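Long-range contacts in porphyranase B (Zobellia galactanivorans, PDB 3JUU), which cleaves the sulfated red-algal polysaccharide porphyran at its beta-1,4 linkages between D-galactose and L-galactose-6-sulfate: residues P12-P20 with F216-S224; A116-T124 with N248-M256. One frame throughout, in Å; residues are numbered along the deposited sequence.

Contact 1: P12-P20 with F216-S224. With SO4 (sulfate ion), chain D.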
loop_
_atom_site.group_PDB
_atom_site.type_symbol
_atom_site.label_atom_id
_atom_site.label_comp_id
_atom_site.label_asym_id
_atom_site.label_seq_id
_atom_site.Cartn_x
_atom_site.Cartn_y
_atom_site.Cartn_z
ATOM N N PRO A 12 -8.775 -16.070 3.723
ATOM C CA PRO A 12 -7.719 -15.448 2.925
ATOM C C PRO A 12 -7.244 -16.315 1.803
ATOM O O PRO A 12 -7.486 -17.558 1.771
ATOM C CB PRO A 12 -6.576 -15.214 3.937
ATOM C CG PRO A 12 -7.256 -15.159 5.279
ATOM C CD PRO A 12 -8.349 -16.188 5.126
ATOM N N HIS A 13 -6.580 -15.703 0.822
ATOM C CA HIS A 13 -6.039 -16.485 -0.287
ATOM C C HIS A 13 -4.755 -17.190 0.121
ATOM O O HIS A 13 -3.696 -16.541 0.280
ATOM C CB HIS A 13 -5.797 -15.581 -1.497
ATOM C CG HIS A 13 -6.985 -15.470 -2.397
ATOM N ND1 HIS A 13 -6.938 -15.796 -3.734
ATOM C CD2 HIS A 13 -8.260 -15.075 -2.140
ATOM C CE1 HIS A 13 -8.132 -15.584 -4.269
ATOM N NE2 HIS A 13 -8.949 -15.153 -3.322
ATOM N N PHE A 14 -4.834 -18.527 0.318
ATOM C CA PHE A 14 -3.618 -19.262 0.604
ATOM C C PHE A 14 -3.654 -20.457 -0.306
ATOM O O PHE A 14 -4.726 -21.114 -0.381
ATOM C CB PHE A 14 -3.555 -19.769 2.066
ATOM C CG PHE A 14 -3.464 -18.701 3.094
ATOM C CD1 PHE A 14 -2.363 -17.820 3.090
ATOM C CD2 PHE A 14 -4.444 -18.562 4.096
ATOM C CE1 PHE A 14 -2.250 -16.854 4.083
ATOM C CE2 PHE A 14 -4.338 -17.613 5.112
ATOM C CZ PHE A 14 -3.267 -16.712 5.086
ATOM N N LYS A 15 -2.533 -20.786 -0.960
ATOM C CA LYS A 15 -2.423 -22.018 -1.757
ATOM C C LYS A 15 -2.423 -23.221 -0.774
ATOM O O LYS A 15 -2.323 -23.041 0.451
ATOM C CB LYS A 15 -1.086 -22.043 -2.537
ATOM C CG LYS A 15 -0.950 -20.987 -3.658
ATOM C CD LYS A 15 -1.840 -21.397 -4.810
ATOM C CE LYS A 15 -1.463 -20.706 -6.130
ATOM N NZ LYS A 15 -2.026 -19.303 -6.221
ATOM N N PRO A 16 -2.550 -24.441 -1.314
ATOM C CA PRO A 16 -2.607 -25.579 -0.398
ATOM C C PRO A 16 -1.287 -25.718 0.352
ATOM O O PRO A 16 -0.197 -25.581 -0.246
ATOM C CB PRO A 16 -2.813 -26.785 -1.348
ATOM C CG PRO A 16 -3.556 -26.201 -2.624
ATOM C CD PRO A 16 -2.825 -24.801 -2.727
ATOM N N GLY A 17 -1.369 -25.924 1.657
ATOM C CA GLY A 17 -0.156 -26.036 2.379
ATOM C C GLY A 17 0.493 -24.748 2.829
ATOM O O GLY A 17 1.657 -24.801 3.210
ATOM N N GLU A 18 -0.190 -23.600 2.728
ATOM C CA GLU A 18 0.394 -22.295 3.100
ATOM C C GLU A 18 -0.362 -21.522 4.136
ATOM O O GLU A 18 0.121 -20.469 4.587
ATOM C CB GLU A 18 0.406 -21.371 1.851
ATOM C CG GLU A 18 1.220 -21.893 0.699
ATOM C CD GLU A 18 2.743 -21.710 0.912
ATOM O OE1 GLU A 18 3.190 -20.901 1.750
ATOM O OE2 GLU A 18 3.486 -22.377 0.249
ATOM N N ASP A 19 -1.565 -21.983 4.517
ATOM C CA ASP A 19 -2.324 -21.322 5.533
ATOM C C ASP A 19 -1.604 -21.485 6.888
ATOM O O ASP A 19 -1.390 -22.613 7.317
ATOM C CB ASP A 19 -3.750 -21.864 5.548
ATOM C CG ASP A 19 -4.679 -21.136 6.525
ATOM O OD1 ASP A 19 -5.894 -21.376 6.430
ATOM O OD2 ASP A 19 -4.278 -20.335 7.381
ATOM N N PRO A 20 -1.218 -20.362 7.536
ATOM C CA PRO A 20 -0.381 -20.458 8.716
ATOM C C PRO A 20 -1.191 -20.637 9.974
ATOM O O PRO A 20 -0.593 -20.721 11.058
ATOM C CB PRO A 20 0.372 -19.124 8.709
ATOM C CG PRO A 20 -0.647 -18.191 8.162
ATOM C CD PRO A 20 -1.366 -18.955 7.101
ATOM N N PHE A 216 5.244 -12.181 4.971
ATOM C CA PHE A 216 4.675 -11.674 3.679
ATOM C C PHE A 216 4.297 -12.829 2.771
ATOM O O PHE A 216 5.025 -13.836 2.714
ATOM C CB PHE A 216 5.721 -10.787 2.956
ATOM C CG PHE A 216 5.959 -9.477 3.670
ATOM C CD1 PHE A 216 4.987 -8.465 3.607
ATOM C CD2 PHE A 216 7.141 -9.272 4.389
ATOM C CE1 PHE A 216 5.156 -7.286 4.344
ATOM C CE2 PHE A 216 7.377 -8.048 5.062
ATOM C CZ PHE A 216 6.372 -7.058 5.003
ATOM N N PHE A 217 3.187 -12.684 2.022
ATOM C CA PHE A 217 2.712 -13.731 1.084
ATOM C C PHE A 217 2.493 -13.109 -0.267
ATOM O O PHE A 217 2.028 -11.931 -0.401
ATOM C CB PHE A 217 1.322 -14.209 1.540
ATOM C CG PHE A 217 1.394 -15.127 2.718
ATOM C CD1 PHE A 217 1.256 -16.486 2.520
ATOM C CD2 PHE A 217 1.669 -14.593 4.035
ATOM C CE1 PHE A 217 1.363 -17.381 3.596
ATOM C CE2 PHE A 217 1.721 -15.491 5.139
ATOM C CZ PHE A 217 1.608 -16.878 4.868
ATOM N N LEU A 218 2.755 -13.906 -1.277
ATOM C CA LEU A 218 2.519 -13.534 -2.708
ATOM C C LEU A 218 1.758 -14.634 -3.386
ATOM O O LEU A 218 2.194 -15.804 -3.346
ATOM C CB LEU A 218 3.864 -13.272 -3.456
ATOM C CG LEU A 218 3.766 -13.014 -4.950
ATOM C CD1 LEU A 218 2.817 -11.729 -5.221
ATOM C CD2 LEU A 218 5.189 -12.948 -5.616
ATOM N N ASP A 219 0.568 -14.294 -3.934
ATOM C CA ASP A 219 -0.284 -15.264 -4.688
ATOM C C ASP A 219 -0.514 -16.516 -3.829
ATOM O O ASP A 219 -0.394 -17.642 -4.319
ATOM C CB ASP A 219 0.375 -15.599 -6.012
ATOM C CG ASP A 219 0.525 -14.352 -6.879
ATOM O OD1 ASP A 219 -0.424 -13.524 -6.772
ATOM O OD2 ASP A 219 1.529 -14.265 -7.615
ATOM N N GLY A 220 -0.728 -16.265 -2.539
ATOM C CA GLY A 220 -1.129 -17.326 -1.629
ATOM C C GLY A 220 -0.008 -18.160 -1.129
ATOM O O GLY A 220 -0.230 -19.240 -0.539
ATOM N N LYS A 221 1.215 -17.692 -1.309
ATOM C CA LYS A 221 2.405 -18.442 -0.839
ATOM C C LYS A 221 3.310 -17.597 0.049
ATOM O O LYS A 221 3.657 -16.456 -0.316
ATOM C CB LYS A 221 3.230 -18.919 -2.040
ATOM C CG LYS A 221 2.555 -20.015 -2.882
ATOM C CD LYS A 221 3.257 -20.241 -4.255
ATOM C CE LYS A 221 2.708 -19.208 -5.277
ATOM N NZ LYS A 221 3.630 -18.665 -6.363
ATOM N N MET A 222 3.765 -18.175 1.168
ATOM C CA MET A 222 4.647 -17.417 2.060
ATOM C C MET A 222 5.965 -17.123 1.356
ATOM O O MET A 222 6.582 -18.061 0.774
ATOM C CB MET A 222 4.955 -18.253 3.307
ATOM C CG MET A 222 5.857 -17.479 4.246
ATOM S SD MET A 222 6.307 -18.480 5.688
ATOM C CE MET A 222 7.685 -17.506 6.422
ATOM N N GLN A 223 6.446 -15.886 1.439
ATOM C CA GLN A 223 7.678 -15.484 0.796
ATOM C C GLN A 223 8.799 -15.279 1.835
ATOM O O GLN A 223 9.940 -15.598 1.555
ATOM C CB GLN A 223 7.555 -14.129 0.073
ATOM C CG GLN A 223 6.539 -14.203 -1.044
ATOM C CD GLN A 223 6.841 -15.213 -2.147
ATOM O OE1 GLN A 223 7.778 -15.032 -2.935
ATOM N NE2 GLN A 223 5.975 -16.256 -2.282
ATOM N N SER A 224 8.447 -14.712 2.976
ATOM C CA SER A 224 9.469 -14.245 3.896
ATOM C C SER A 224 8.884 -13.931 5.255
ATOM O O SER A 224 7.656 -13.735 5.427
ATOM C CB SER A 224 10.131 -12.970 3.320
ATOM O OG SER A 224 9.166 -11.929 3.322
HETATM S S SO4 D . -11.762 -14.033 -5.328
HETATM O O1 SO4 D . -12.153 -15.335 -5.859
HETATM O O2 SO4 D . -12.952 -13.182 -5.185
HETATM O O3 SO4 D . -11.130 -14.260 -4.026
HETATM O O4 SO4 D . -10.797 -13.419 -6.269
HETATM O O HOH W 1 6.046 -20.748 0.401
#

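Contact 2: A116-T124 with N248-M256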
loop_
_atom_site.group_PDB
_atom_site.type_symbol
_atom_site.label_atom_id
_atom_site.label_comp_id
_atom_site.label_asym_id
_atom_site.label_seq_id
_atom_site.Cartn_x
_atom_site.Cartn_y
_atom_site.Cartn_z
ATOM N N ALA A 116 -0.695 -3.387 -11.097
ATOM C CA ALA A 116 -0.100 -2.069 -11.028
ATOM C C ALA A 116 -0.401 -1.265 -12.306
ATOM O O ALA A 116 -0.701 -1.860 -13.399
ATOM C CB ALA A 116 1.466 -2.160 -10.817
ATOM N N ASN A 117 -0.323 0.063 -12.170
ATOM C CA ASN A 117 -0.300 0.919 -13.384
ATOM C C ASN A 117 1.024 0.767 -14.082
ATOM O O ASN A 117 2.004 0.436 -13.459
ATOM C CB ASN A 117 -0.694 2.379 -13.100
ATOM C CG ASN A 117 0.364 3.144 -12.326
ATOM O OD1 ASN A 117 1.461 3.390 -12.849
ATOM N ND2 ASN A 117 0.030 3.566 -11.122
ATOM N N LYS A 118 1.053 1.047 -15.382
ATOM C CA LYS A 118 2.248 0.958 -16.227
ATOM C C LYS A 118 2.944 2.341 -16.434
ATOM O O LYS A 118 3.452 2.667 -17.531
ATOM C CB LYS A 118 1.771 0.410 -17.582
ATOM C CG LYS A 118 2.922 -0.065 -18.442
ATOM C CD LYS A 118 2.276 -0.766 -19.739
ATOM C CE LYS A 118 3.422 -1.226 -20.616
ATOM N NZ LYS A 118 2.948 -1.824 -21.884
ATOM N N THR A 119 2.972 3.156 -15.392
ATOM C CA THR A 119 3.564 4.509 -15.450
ATOM C C THR A 119 4.705 4.659 -14.429
ATOM O O THR A 119 5.008 3.740 -13.638
ATOM C CB THR A 119 2.558 5.666 -15.126
ATOM O OG1 THR A 119 2.393 5.805 -13.699
ATOM C CG2 THR A 119 1.173 5.401 -15.761
ATOM N N PHE A 120 5.369 5.791 -14.490
ATOM C CA PHE A 120 6.456 6.040 -13.510
ATOM C C PHE A 120 5.976 6.256 -12.068
ATOM O O PHE A 120 6.850 6.327 -11.141
ATOM C CB PHE A 120 7.268 7.289 -13.986
ATOM C CG PHE A 120 6.576 8.623 -13.717
ATOM C CD1 PHE A 120 7.044 9.464 -12.681
ATOM C CD2 PHE A 120 5.526 9.078 -14.528
ATOM C CE1 PHE A 120 6.442 10.686 -12.384
ATOM C CE2 PHE A 120 4.936 10.325 -14.293
ATOM C CZ PHE A 120 5.362 11.151 -13.195
ATOM N N MET A 121 4.652 6.396 -11.860
ATOM C CA MET A 121 4.039 6.592 -10.529
ATOM C C MET A 121 3.761 5.231 -9.874
ATOM O O MET A 121 3.810 4.228 -10.511
ATOM C CB MET A 121 2.736 7.437 -10.647
ATOM C CG MET A 121 3.146 8.838 -11.107
ATOM S SD MET A 121 1.749 9.987 -11.346
ATOM C CE MET A 121 0.978 10.130 -9.673
ATOM N N SER A 122 3.651 5.245 -8.555
ATOM C CA SER A 122 3.613 4.016 -7.783
ATOM C C SER A 122 2.274 3.277 -7.842
ATOM O O SER A 122 1.205 3.830 -8.298
ATOM C CB SER A 122 3.940 4.394 -6.317
ATOM O OG SER A 122 2.779 4.979 -5.696
ATOM N N SER A 123 2.310 2.017 -7.400
ATOM C CA SER A 123 1.094 1.267 -7.055
ATOM C C SER A 123 1.376 0.538 -5.738
ATOM O O SER A 123 2.353 -0.195 -5.702
ATOM C CB SER A 123 0.849 0.205 -8.114
ATOM O OG SER A 123 0.555 0.812 -9.363
ATOM N N THR A 124 0.629 0.846 -4.660
ATOM C CA THR A 124 1.078 0.442 -3.338
ATOM C C THR A 124 -0.054 -0.099 -2.500
ATOM O O THR A 124 -1.276 0.215 -2.736
ATOM C CB THR A 124 1.729 1.628 -2.578
ATOM O OG1 THR A 124 0.729 2.618 -2.254
ATOM C CG2 THR A 124 2.879 2.317 -3.425
ATOM N N ASN A 248 12.137 8.180 -8.770
ATOM C CA ASN A 248 11.647 7.761 -10.079
ATOM C C ASN A 248 10.992 8.992 -10.769
ATOM O O ASN A 248 9.747 9.174 -10.722
ATOM C CB ASN A 248 10.642 6.589 -9.930
ATOM C CG ASN A 248 10.604 5.698 -11.176
ATOM O OD1 ASN A 248 9.515 5.438 -11.713
ATOM N ND2 ASN A 248 11.804 5.292 -11.696
ATOM N N PRO A 249 11.819 9.827 -11.397
ATOM C CA PRO A 249 11.349 11.110 -11.868
ATOM C C PRO A 249 10.468 11.071 -13.132
ATOM O O PRO A 249 10.241 10.012 -13.726
ATOM C CB PRO A 249 12.678 11.889 -12.188
ATOM C CG PRO A 249 13.719 10.801 -12.389
ATOM C CD PRO A 249 13.290 9.672 -11.538
ATOM N N VAL A 250 10.009 12.255 -13.520
ATOM C CA VAL A 250 9.021 12.334 -14.599
ATOM C C VAL A 250 9.769 12.072 -15.937
ATOM O O VAL A 250 10.859 12.615 -16.149
ATOM C CB VAL A 250 8.488 13.798 -14.663
ATOM C CG1 VAL A 250 7.429 13.913 -15.846
ATOM C CG2 VAL A 250 7.794 14.202 -13.325
ATOM N N PRO A 251 9.230 11.214 -16.841
ATOM C CA PRO A 251 9.896 10.958 -18.146
ATOM C C PRO A 251 9.735 12.151 -19.105
ATOM O O PRO A 251 8.883 13.006 -18.893
ATOM C CB PRO A 251 9.091 9.779 -18.761
ATOM C CG PRO A 251 8.123 9.312 -17.687
ATOM C CD PRO A 251 8.001 10.407 -16.647
ATOM N N LYS A 252 10.473 12.151 -20.193
ATOM C CA LYS A 252 10.575 13.364 -21.035
ATOM C C LYS A 252 9.260 13.703 -21.745
ATOM O O LYS A 252 9.072 14.833 -22.244
ATOM C CB LYS A 252 11.705 13.124 -22.083
ATOM C CG LYS A 252 13.107 13.313 -21.460
ATOM C CD LYS A 252 14.212 12.962 -22.454
ATOM C CE LYS A 252 15.587 12.978 -21.748
ATOM N NZ LYS A 252 16.711 13.488 -22.672
ATOM N N ASP A 253 8.377 12.716 -21.914
ATOM C CA ASP A 253 7.091 12.949 -22.568
ATOM C C ASP A 253 5.987 13.308 -21.538
ATOM O O ASP A 253 4.835 13.445 -21.889
ATOM C CB ASP A 253 6.655 11.764 -23.463
ATOM C CG ASP A 253 6.314 10.482 -22.636
ATOM O OD1 ASP A 253 6.547 10.425 -21.402
ATOM O OD2 ASP A 253 5.822 9.516 -23.219
ATOM N N GLY A 254 6.359 13.400 -20.250
ATOM C CA GLY A 254 5.426 13.610 -19.141
ATOM C C GLY A 254 4.898 12.316 -18.484
ATOM O O GLY A 254 4.300 12.388 -17.406
ATOM N N GLY A 255 5.036 11.180 -19.144
ATOM C CA GLY A 255 4.770 9.876 -18.529
ATOM C C GLY A 255 3.295 9.501 -18.527
ATOM O O GLY A 255 2.934 8.399 -18.051
ATOM N N MET A 256 2.421 10.345 -19.105
ATOM C CA MET A 256 0.973 10.101 -19.047
ATOM C C MET A 256 0.273 9.851 -20.407
ATOM O O MET A 256 -0.958 10.047 -20.523
ATOM C CB MET A 256 0.296 11.285 -18.335
ATOM C CG MET A 256 0.745 11.439 -16.840
ATOM S SD MET A 256 0.030 10.042 -15.876
ATOM C CE MET A 256 1.582 9.358 -15.085
HETATM O O HOH W 2 7.547 8.258 -9.344
HETATM O O HOH W 3 5.104 6.931 -17.053
#

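Contact 1: P12-P20 with F216-S224
F14 and F217 form an edge-to-face pair on the packed side of this contact. The CD1-CE1 edge of F14 points at one face of F217, with centroids 5.2 Å apart and planes at 62°. M222 CA lies over the opposite face of F217, and E18 O approaches the ring's edge. Y109 of strand 108-115 meets both rings. G220 is tightly held as well: K15 N donates to G220 O at 2.8 Å, nearly straight at 170°. A side chain on G220 would run into K15 N. G220 belongs to the type I' turn L218-K221, which closes the hairpin of strands 213-218 and 221-226 at one border of the GH16 jelly roll. The N-terminal loop drapes over this hairpin, and its own type II turn, K15-E18, brings E18 round to the second strand. The E18 chain bends at CB-CG (chi2 -77°), and OE1 accepts from M222 N at 2.8 Å, the donor standing above the carboxylate plane. A water joins E18 OE2 to M222 O. The outer side is looser and more polar. K15 curls over the turn until NZ donates to D219 O at 3.0 Å. The H13 side chain leads away from the hairpin.

Contact 2: A116-T124 with N248-M256
F120 projects from the 116-124 loop into the curve of 248-256, which wraps its ring. At N248 the backbone O lies in the plane of the ring, at its edge, 3.4 Å from F120 CD1. A water bridges N248 O and F120 O. P249 adds its carbonyl O near CD1 of F120, and that oxygen also accepts from T154. V250 and P251 then cover one face of the ring. V250 CA sits 4.1 Å from the ring centroid and P251 CD 3.8 Å, both as CH-pi contacts. M121 CG lies over the centre of the opposite face, so the ring is sandwiched. F120 CG stands between its backbone N and carbonyl carbon (chi1 77°), which turns the ring toward 248-256. The chain next reverses in the type I turn P251-G254; overlapping it, G255 N donates to D253 OD1 in an Asx turn. A side chain at G255 would collide with F120 CD2. G255 O reaches F120 N through a second water. M256 bends at chi2 and chi3, bringing CE to 3.6 Å from F120 CE2 and 3.8 Å from M121 SD. A serine in place of F120 would probably open a gap between M121 and the V250-P251 pair and take away the ring against which M256 CE packs. The adjoining S122 OG is hydrogen-bonded to E243, a probable substrate-binding residue. The two segments are thus joined by apolar packing round one ring, while bridging waters link their backbone polar groups.

Contact 1 lies at the surface and contact 2 is partly buried; their centres are about 30 Å apart. Contact 1 sets a loop against a strand hairpin; contact 2 sets loop against loop beside the strands of the jelly roll. Contact 1 fastens the N-terminal loop, away from the annotated sites. Contact 2 joins the loop leading into strand 122-128 to the loop after strand 237-242, closer to the substrate-binding residues. Direct hydrogen bonds and an aromatic pair mark contact 1. Contact 2 relies on CH-pi and apolar packing, with waters between backbones. Their segments alternate along the chain, though the contacts do not touch.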